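Local structure of uncharacterized protein (3CLQ) at residues G30-K33 with A34-M38; D83-A86 with R87-A90; I118-T122 with Y123-A127. The protein is of unknown function but belongs to the AllG family and may, like its relatives, be a subunit of an oxamate carbamoyltransferase. All blocks are in the same frame, centred on the assembly; numbering follows the deposited sequence.

Interaction 1 (G30-K33 with A34-M38); sequences GFDK and AINVM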
ATOM      1  N   GLY B  30      21.147   0.304   9.163  1.00 53.28           N
ATOM      2  CA  GLY B  30      21.360   1.263  10.233  1.00 53.30           C
ATOM      3  C   GLY B  30      21.106   2.697   9.837  1.00 53.60           C
ATOM      4  O   GLY B  30      20.696   2.979   8.702  1.00 54.24           O
ATOM      5  N   PHE B  31      21.342   3.592  10.801  1.00 53.06           N
ATOM      6  CA  PHE B  31      21.288   5.036  10.617  1.00 52.08           C
ATOM      7  C   PHE B  31      22.395   5.628  11.443  1.00 52.57           C
ATOM      8  O   PHE B  31      22.706   5.111  12.512  1.00 53.10           O
ATOM      9  CB  PHE B  31      19.976   5.599  11.134  1.00 50.49           C
ATOM     10  CG  PHE B  31      18.765   5.148  10.367  1.00 49.94           C
ATOM     11  CD1 PHE B  31      18.293   5.889   9.292  1.00 49.69           C
ATOM     12  CD2 PHE B  31      18.091   3.993  10.722  1.00 49.04           C
ATOM     13  CE1 PHE B  31      17.168   5.473   8.595  1.00 49.87           C
ATOM     14  CE2 PHE B  31      16.965   3.586  10.029  1.00 48.88           C
ATOM     15  CZ  PHE B  31      16.501   4.313   8.975  1.00 49.03           C
ATOM     16  N   ASP B  32      22.970   6.729  10.976  1.00 53.05           N
ATOM     17  CA  ASP B  32      24.046   7.393  11.708  1.00 53.71           C
ATOM     18  C   ASP B  32      24.446   8.721  11.034  1.00 53.53           C
ATOM     19  O   ASP B  32      24.124   8.975   9.869  1.00 53.59           O
ATOM     20  CB  ASP B  32      25.257   6.458  11.874  1.00 54.52           C
ATOM     21  CG  ASP B  32      26.021   6.694  13.194  1.00 55.99           C
ATOM     22  OD1 ASP B  32      25.649   7.611  13.973  1.00 55.98           O
ATOM     23  OD2 ASP B  32      27.009   5.961  13.447  1.00 56.35           O
ATOM     24  N   LYS B  33      25.113   9.582  11.790  1.00 52.73           N
ATOM     25  CA  LYS B  33      25.576  10.836  11.252  1.00 52.75           C
ATOM     26  C   LYS B  33      26.437  10.535  10.043  1.00 52.68           C
ATOM     27  O   LYS B  33      27.240   9.616  10.061  1.00 52.40           O
ATOM     28  CB  LYS B  33      26.389  11.599  12.303  1.00 53.38           C
ATOM     29  CG  LYS B  33      25.647  11.865  13.611  1.00 53.40           C
ATOM     30  CD  LYS B  33      26.384  12.872  14.460  1.00 53.43           C
ATOM     31  CE  LYS B  33      25.419  13.698  15.289  1.00 53.33           C
ATOM     32  NZ  LYS B  33      26.163  14.796  15.953  1.00 53.28           N
ATOM     33  N   ALA B  34      26.271  11.315   8.989  1.00 53.60           N
ATOM     34  CA  ALA B  34      27.127  11.189   7.822  1.00 54.62           C
ATOM     35  C   ALA B  34      28.596  11.009   8.215  1.00 55.47           C
ATOM     36  O   ALA B  34      29.234  10.036   7.834  1.00 56.70           O
ATOM     37  CB  ALA B  34      26.976  12.393   6.957  1.00 54.65           C
ATOM     38  N   ILE B  35      29.132  11.936   8.991  1.00 55.71           N
ATOM     39  CA  ILE B  35      30.563  11.931   9.253  1.00 56.45           C
ATOM     40  C   ILE B  35      31.085  10.646   9.902  1.00 57.05           C
ATOM     41  O   ILE B  35      32.254  10.302   9.733  1.00 57.07           O
ATOM     42  CB  ILE B  35      30.965  13.141  10.109  1.00 56.94           C
ATOM     43  CG1 ILE B  35      32.352  13.699   9.685  1.00 57.20           C
ATOM     44  CG2 ILE B  35      30.811  12.815  11.594  1.00 56.66           C
ATOM     45  CD1 ILE B  35      33.579  12.984  10.249  1.00 57.55           C
ATOM     46  N   ASN B  36      30.226   9.935  10.635  1.00 57.36           N
ATOM     47  CA  ASN B  36      30.637   8.687  11.288  1.00 57.15           C
ATOM     48  C   ASN B  36      30.755   7.492  10.352  1.00 57.64           C
ATOM     49  O   ASN B  36      31.442   6.532  10.683  1.00 58.08           O
ATOM     50  CB  ASN B  36      29.680   8.285  12.415  1.00 56.38           C
ATOM     51  CG  ASN B  36      29.667   9.262  13.554  1.00 55.70           C
ATOM     52  OD1 ASN B  36      30.603  10.034  13.736  1.00 55.27           O
ATOM     53  ND2 ASN B  36      28.592   9.236  14.338  1.00 55.52           N
ATOM     54  N   VAL B  37      30.068   7.507   9.213  1.00 58.06           N
ATOM     55  CA  VAL B  37      29.983   6.273   8.436  1.00 58.52           C
ATOM     56  C   VAL B  37      30.297   6.367   6.946  1.00 59.86           C
ATOM     57  O   VAL B  37      30.571   5.355   6.309  1.00 60.28           O
ATOM     58  CB  VAL B  37      28.620   5.591   8.631  1.00 57.88           C
ATOM     59  CG1 VAL B  37      28.393   5.286  10.096  1.00 57.10           C
ATOM     60  CG2 VAL B  37      27.510   6.465   8.095  1.00 57.83           C
HETATM   61  N   MSE B  38      30.265   7.567   6.386  1.00 61.89           N
HETATM   62  CA  MSE B  38      30.471   7.734   4.944  1.00 63.84           C
HETATM   63  C   MSE B  38      31.947   7.799   4.572  1.00 63.52           C
HETATM   64  O   MSE B  38      32.763   8.198   5.392  1.00 62.59           O
HETATM   65  CB  MSE B  38      29.735   8.974   4.452  1.00 63.95           C
HETATM   66  CG  MSE B  38      28.237   8.897   4.732  1.00 65.34           C
HETATM   67 SE   MSE B  38      27.179   9.987   3.497  0.75 66.60          SE
HETATM   68  CE  MSE B  38      28.516  10.182   2.093  1.00 65.52           C
TER
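Lys33 O accepts a hydrogen bond from Asn36 N at 3.1 Å, where the extended chain of residues 30-33 folds over into one short, weakly bonded helical turn. The bond is bent, 137° at the hydrogen, and the donor stands above the carbonyl plane. Within the turn, Ala34 O takes bonds from both Val37 N and Met38 N, so two donors grip one oxygen.

Asp32 on one side and Asn36 and Val37 on the other turn toward each other. The Asp32 and Asn36 side chains cross at about a right angle, and the carboxylate and amide planes are 64° apart. Asn36 ND2 gives a weak hydrogen bond to Asp32 OD1 over 3.4 Å. The same OD1 lies 3.0 Å from Lys33 N, which also bonds to it weakly, so one carboxylate oxygen receives two weak donors. Asp32 OD2 sits beside the CB of Asn36 and is 3.7 Å from Val37 CG1. That methyl also packs against Asp32 CB.

Asn36 has its CG turned opposite its carbonyl carbon (chi1 -65°). This brings its amide alongside the start of the Lys33 chain, and the two side chains point the same way. ND2 comes within 3.8 Å of Lys33 CB. The Lys33 chain then leads away, and its NZ bonds to Asn112 OD1. Val37 CG2 rests 3.7 Å from Lys33 O.

Asp32 also touches Tyr114 and Ile117 of strand 114-120, and Val37 reaches Val115 there and Phe128 of strand 126-130. Backbone bonds tie Asp32 to Val115 and, beyond the strand end, Ala34 to Met113. This is a strand-to-helix junction at the surface, where strand 26-33 of an antiparallel sheet is followed, with no residue between, by helical turn 34-37.

Interaction 2 (D83-A86 with R87-A90); sequences DRVA and RSGA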
ATOM      1  N   ASP B  83      26.828  32.256   2.961  1.00 53.37           N
ATOM      2  CA  ASP B  83      27.229  32.551   1.593  1.00 54.30           C
ATOM      3  C   ASP B  83      28.696  33.031   1.477  1.00 55.11           C
ATOM      4  O   ASP B  83      29.375  32.753   0.481  1.00 55.12           O
ATOM      5  CB  ASP B  83      26.275  33.583   0.983  1.00 54.01           C
ATOM      6  CG  ASP B  83      26.623  33.917  -0.450  1.00 54.08           C
ATOM      7  OD1 ASP B  83      27.151  33.015  -1.150  1.00 54.02           O
ATOM      8  OD2 ASP B  83      26.381  35.078  -0.880  1.00 54.08           O
ATOM      9  N   ARG B  84      29.187  33.745   2.489  1.00 55.54           N
ATOM     10  CA  ARG B  84      30.584  34.159   2.466  1.00 56.62           C
ATOM     11  C   ARG B  84      31.535  32.981   2.686  1.00 56.46           C
ATOM     12  O   ARG B  84      32.522  32.827   1.966  1.00 56.60           O
ATOM     13  CB  ARG B  84      30.849  35.262   3.489  1.00 56.74           C
ATOM     14  CG  ARG B  84      32.129  36.034   3.241  1.00 57.23           C
ATOM     15  CD  ARG B  84      32.305  37.168   4.250  1.00 57.53           C
ATOM     16  NE  ARG B  84      32.166  36.671   5.616  1.00 58.43           N
ATOM     17  CZ  ARG B  84      31.035  36.747   6.319  1.00 58.69           C
ATOM     18  NH1 ARG B  84      30.993  36.252   7.551  1.00 58.77           N
ATOM     19  NH2 ARG B  84      29.943  37.320   5.792  1.00 58.87           N
ATOM     20  N   VAL B  85      31.234  32.149   3.675  1.00 56.25           N
ATOM     21  CA  VAL B  85      32.072  30.988   3.980  1.00 56.14           C
ATOM     22  C   VAL B  85      32.175  30.008   2.806  1.00 56.00           C
ATOM     23  O   VAL B  85      33.262  29.489   2.506  1.00 55.99           O
ATOM     24  CB  VAL B  85      31.547  30.234   5.217  1.00 56.28           C
ATOM     25  CG1 VAL B  85      32.520  29.132   5.636  1.00 55.94           C
ATOM     26  CG2 VAL B  85      31.303  31.208   6.355  1.00 56.08           C
ATOM     27  N   ALA B  86      31.040  29.753   2.149  1.00 55.27           N
ATOM     28  CA  ALA B  86      31.025  28.835   1.011  1.00 55.03           C
ATOM     29  C   ALA B  86      31.951  29.299  -0.122  1.00 54.39           C
ATOM     30  O   ALA B  86      32.665  28.485  -0.729  1.00 53.34           O
ATOM     31  CB  ALA B  86      29.597  28.630   0.502  1.00 54.99           C
ATOM     32  N   ARG B  87      31.939  30.615  -0.377  1.00 54.36           N
ATOM     33  CA  ARG B  87      32.764  31.233  -1.426  1.00 54.25           C
ATOM     34  C   ARG B  87      34.266  31.266  -1.115  1.00 54.08           C
ATOM     35  O   ARG B  87      35.082  31.403  -2.034  1.00 54.21           O
ATOM     36  CB  ARG B  87      32.277  32.657  -1.726  1.00 54.01           C
ATOM     37  CG  ARG B  87      30.968  32.720  -2.483  1.00 53.73           C
ATOM     38  CD  ARG B  87      30.536  34.152  -2.725  1.00 53.59           C
ATOM     39  NE  ARG B  87      29.853  34.269  -4.009  1.00 53.86           N
ATOM     40  CZ  ARG B  87      28.588  33.910  -4.224  1.00 54.30           C
ATOM     41  NH1 ARG B  87      27.852  33.418  -3.239  1.00 54.39           N
ATOM     42  NH2 ARG B  87      28.053  34.040  -5.428  1.00 54.48           N
ATOM     43  N   SER B  88      34.624  31.167   0.171  1.00 53.68           N
ATOM     44  CA  SER B  88      36.034  31.103   0.581  1.00 53.14           C
ATOM     45  C   SER B  88      36.530  29.678   0.379  1.00 52.85           C
ATOM     46  O   SER B  88      35.728  28.746   0.324  1.00 52.37           O
ATOM     47  CB  SER B  88      36.186  31.482   2.051  1.00 53.03           C
ATOM     48  OG  SER B  88      35.518  30.533   2.868  1.00 52.97           O
ATOM     49  N   GLY B  89      37.848  29.499   0.295  1.00 52.04           N
ATOM     50  CA  GLY B  89      38.390  28.178  -0.038  1.00 50.80           C
ATOM     51  C   GLY B  89      38.206  27.025   0.970  1.00 49.15           C
ATOM     52  O   GLY B  89      38.758  25.915   0.775  1.00 48.40           O
ATOM     53  N   ALA B  90      37.441  27.275   2.040  1.00 48.86           N
ATOM     54  CA  ALA B  90      37.400  26.366   3.201  1.00 49.06           C
ATOM     55  C   ALA B  90      36.350  25.241   3.159  1.00 49.62           C
ATOM     56  O   ALA B  90      36.011  24.683   4.200  1.00 49.86           O
ATOM     57  CB  ALA B  90      37.242  27.169   4.500  1.00 48.64           C
TER
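Val85 O is gripped by two groups of Ser88, its hydroxyl and its backbone N. Ser88 OG donates to Val85 O over a short 2.5 Å, tilted 24° from the carbonyl plane. The hydroxyl lies between its own backbone N and carbonyl carbon (chi1 64°), which turns it back over the last turn of the helix. Ser88 N makes a weak bond to Val85 O at 3.2 Å. It makes another weak one, equally long, to Arg84 O.

One residue earlier, Arg87 N bonds weakly to Asp83 O. The aliphatic part of Arg87 lies back over that same carbonyl, with Arg87 CG 3.4 Å from Asp83 O. The guanidinium is placed to form a salt bridge with Asp83, one helical turn back. However, Asp83 OD1 and Arg87 NH1 are modelled too close together, so the detail of this pairing is doubtful.

Tyr55 OH also bonds to Asp83 OD1 as modelled, and both Tyr55 and Glu56 touch Arg87. Ser88 is the first residue to leave helical geometry, and the contact is the C-terminal end of helix 79-87.

Interaction 3 (I118-T122 with Y123-A127); sequences IKNET and YGNTA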
ATOM      1  N   ILE B 118      22.721   1.444   4.017  1.00 49.80           N
ATOM      2  CA  ILE B 118      22.123   0.387   3.221  1.00 50.85           C
ATOM      3  C   ILE B 118      23.235  -0.465   2.645  1.00 51.75           C
ATOM      4  O   ILE B 118      24.130   0.051   2.003  1.00 54.21           O
ATOM      5  CB  ILE B 118      21.288   0.991   2.059  1.00 50.26           C
ATOM      6  CG1 ILE B 118      20.068   1.730   2.593  1.00 49.10           C
ATOM      7  CG2 ILE B 118      20.814  -0.080   1.099  1.00 50.24           C
ATOM      8  CD1 ILE B 118      19.431   2.595   1.554  1.00 49.25           C
ATOM      9  N   LYS B 119      23.190  -1.767   2.858  1.00 52.33           N
ATOM     10  CA  LYS B 119      24.331  -2.601   2.527  1.00 53.50           C
ATOM     11  C   LYS B 119      23.869  -3.667   1.574  1.00 54.28           C
ATOM     12  O   LYS B 119      22.813  -4.228   1.767  1.00 54.92           O
ATOM     13  CB  LYS B 119      24.888  -3.240   3.797  1.00 53.96           C
ATOM     14  CG  LYS B 119      26.232  -3.910   3.662  1.00 54.85           C
ATOM     15  CD  LYS B 119      26.759  -4.288   5.056  1.00 56.06           C
ATOM     16  CE  LYS B 119      27.176  -5.776   5.156  1.00 56.52           C
ATOM     17  NZ  LYS B 119      25.973  -6.699   5.128  1.00 55.89           N
ATOM     18  N   ASN B 120      24.646  -3.942   0.534  1.00 55.18           N
ATOM     19  CA  ASN B 120      24.263  -4.970  -0.414  1.00 55.76           C
ATOM     20  C   ASN B 120      24.503  -6.393   0.113  1.00 56.81           C
ATOM     21  O   ASN B 120      25.648  -6.819   0.270  1.00 56.22           O
ATOM     22  CB  ASN B 120      25.016  -4.769  -1.714  1.00 55.36           C
ATOM     23  CG  ASN B 120      24.367  -5.493  -2.876  1.00 56.32           C
ATOM     24  OD1 ASN B 120      23.647  -6.484  -2.693  1.00 56.51           O
ATOM     25  ND2 ASN B 120      24.623  -5.002  -4.092  1.00 56.58           N
ATOM     26  N   GLU B 121      23.425  -7.137   0.356  1.00 57.95           N
ATOM     27  CA  GLU B 121      23.542  -8.497   0.892  1.00 59.19           C
ATOM     28  C   GLU B 121      24.252  -9.431  -0.091  1.00 58.55           C
ATOM     29  O   GLU B 121      24.862 -10.426   0.312  1.00 59.70           O
ATOM     30  CB  GLU B 121      22.174  -9.075   1.266  1.00 59.53           C
ATOM     31  CG  GLU B 121      22.225 -10.400   2.022  1.00 61.26           C
ATOM     32  CD  GLU B 121      20.834 -11.035   2.263  1.00 62.32           C
ATOM     33  OE1 GLU B 121      20.329 -11.790   1.387  1.00 63.65           O
ATOM     34  OE2 GLU B 121      20.244 -10.802   3.340  1.00 63.75           O
ATOM     35  N   THR B 122      24.177  -9.125  -1.380  1.00 56.43           N
ATOM     36  CA  THR B 122      24.770 -10.015  -2.356  1.00 53.90           C
ATOM     37  C   THR B 122      26.231  -9.651  -2.613  1.00 52.94           C
ATOM     38  O   THR B 122      27.094 -10.531  -2.668  1.00 53.82           O
ATOM     39  CB  THR B 122      23.980  -9.984  -3.675  1.00 53.77           C
ATOM     40  OG1 THR B 122      22.601 -10.201  -3.405  1.00 53.26           O
ATOM     41  CG2 THR B 122      24.464 -11.064  -4.636  1.00 53.60           C
ATOM     42  N   TYR B 123      26.504  -8.357  -2.753  1.00 50.38           N
ATOM     43  CA  TYR B 123      27.774  -7.895  -3.322  1.00 48.84           C
ATOM     44  C   TYR B 123      28.588  -7.083  -2.309  1.00 49.39           C
ATOM     45  O   TYR B 123      29.755  -6.722  -2.540  1.00 48.72           O
ATOM     46  CB  TYR B 123      27.518  -7.128  -4.642  1.00 46.48           C
ATOM     47  CG  TYR B 123      27.026  -8.068  -5.733  1.00 46.03           C
ATOM     48  CD1 TYR B 123      27.861  -9.094  -6.188  1.00 46.05           C
ATOM     49  CD2 TYR B 123      25.724  -7.977  -6.276  1.00 44.78           C
ATOM     50  CE1 TYR B 123      27.447 -10.008  -7.153  1.00 45.60           C
ATOM     51  CE2 TYR B 123      25.285  -8.900  -7.264  1.00 45.09           C
ATOM     52  CZ  TYR B 123      26.172  -9.929  -7.688  1.00 45.79           C
ATOM     53  OH  TYR B 123      25.861 -10.888  -8.646  1.00 44.93           O
ATOM     54  N   GLY B 124      27.946  -6.794  -1.186  1.00 49.46           N
ATOM     55  CA  GLY B 124      28.631  -6.251  -0.041  1.00 50.34           C
ATOM     56  C   GLY B 124      29.054  -4.808  -0.095  1.00 51.48           C
ATOM     57  O   GLY B 124      29.884  -4.382   0.717  1.00 52.87           O
ATOM     58  N   ASN B 125      28.518  -4.046  -1.039  1.00 51.81           N
ATOM     59  CA  ASN B 125      28.816  -2.623  -1.078  1.00 52.51           C
ATOM     60  C   ASN B 125      27.737  -1.847  -0.338  1.00 52.81           C
ATOM     61  O   ASN B 125      26.610  -2.315  -0.181  1.00 52.82           O
ATOM     62  CB  ASN B 125      28.967  -2.125  -2.507  1.00 52.82           C
ATOM     63  CG  ASN B 125      27.666  -2.202  -3.284  1.00 54.25           C
ATOM     64  OD1 ASN B 125      27.213  -3.298  -3.641  1.00 54.70           O
ATOM     65  ND2 ASN B 125      27.051  -1.038  -3.559  1.00 54.34           N
ATOM     66  N   THR B 126      28.093  -0.654   0.127  1.00 53.54           N
ATOM     67  CA  THR B 126      27.172   0.161   0.916  1.00 52.97           C
ATOM     68  C   THR B 126      26.795   1.457   0.183  1.00 52.31           C
ATOM     69  O   THR B 126      27.622   2.060  -0.498  1.00 51.19           O
ATOM     70  CB  THR B 126      27.812   0.548   2.278  1.00 52.65           C
ATOM     71  OG1 THR B 126      28.246  -0.623   2.971  1.00 51.88           O
ATOM     72  CG2 THR B 126      26.823   1.286   3.134  1.00 52.74           C
ATOM     73  N   ALA B 127      25.548   1.890   0.333  1.00 51.65           N
ATOM     74  CA  ALA B 127      25.167   3.224  -0.119  1.00 51.12           C
ATOM     75  C   ALA B 127      24.575   3.993   1.045  1.00 51.39           C
ATOM     76  O   ALA B 127      24.281   3.405   2.087  1.00 51.36           O
ATOM     77  CB  ALA B 127      24.192   3.148  -1.236  1.00 50.08           C
TER
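Asn120 leans across to the returning chain. Its CB lies 3.3 Å from Asn125 OD1 and as near to Asn125 O. CG is turned opposite the backbone N (chi1 -161°), which carries the amide toward the turn. There OD1 accepts from Thr122 N at 3.0 Å, two residues on, forming an Asx turn. The donor is above the carbonyl plane. OD1 also accepts, weakly, from Tyr123 N. ND2 donates to Asn125 OD1 at 3.1 Å, with the two amide planes 65° apart. This amide is buried, and both its polar atoms are satisfied, with further bonds from OD1 to Lys25 N and from ND2 to Ser24 OG. ND2 also sits at the edge of the Tyr123 ring.

Residues 118-127 form the end of the beta hairpin of strands 114-120 and 126-130. Ile118 and Ala127 are an antiparallel hydrogen-bonded pair, and Lys119 and Thr126 are the non-hydrogen-bonded pair beside them. Closer to the turn, Asn120 N bonds to Asn125 O at 2.6 Å. Gly124 N returns to Asn120 O at 2.7 Å, and a positive phi at Gly124 helps the chain turn back.

Thr122 CG2 lies over one face of the Tyr123 ring, a CH-pi contact 3.6 Å from the centroid. Gln23 and Arg20 of helix 6-23 also touch Tyr123, and Asn125 ND2 bonds to Cys243 O of helix 234-247.

Overall arrangement
Each contact lies within one continuous run of chain, and the three follow in series without nesting or crossing. From the N terminus, interaction 1 comes first, where strand 26-33 turns into helix 34-37. Interaction 2 ends helix 79-87 before strand 92-95. Its centre is about 25 Å from that of interaction 1 and about 35 Å from that of interaction 3. Interaction 3 closes the hairpin loop between strands 114-120 and 126-130. Interactions 1 and 3 share one antiparallel sheet, in which strands 26-33 and 114-120 are neighbours. Their nearest atoms are about 5 Å apart, without touching. Interaction 2 stands apart from both, and like interaction 1 it lies at the surface.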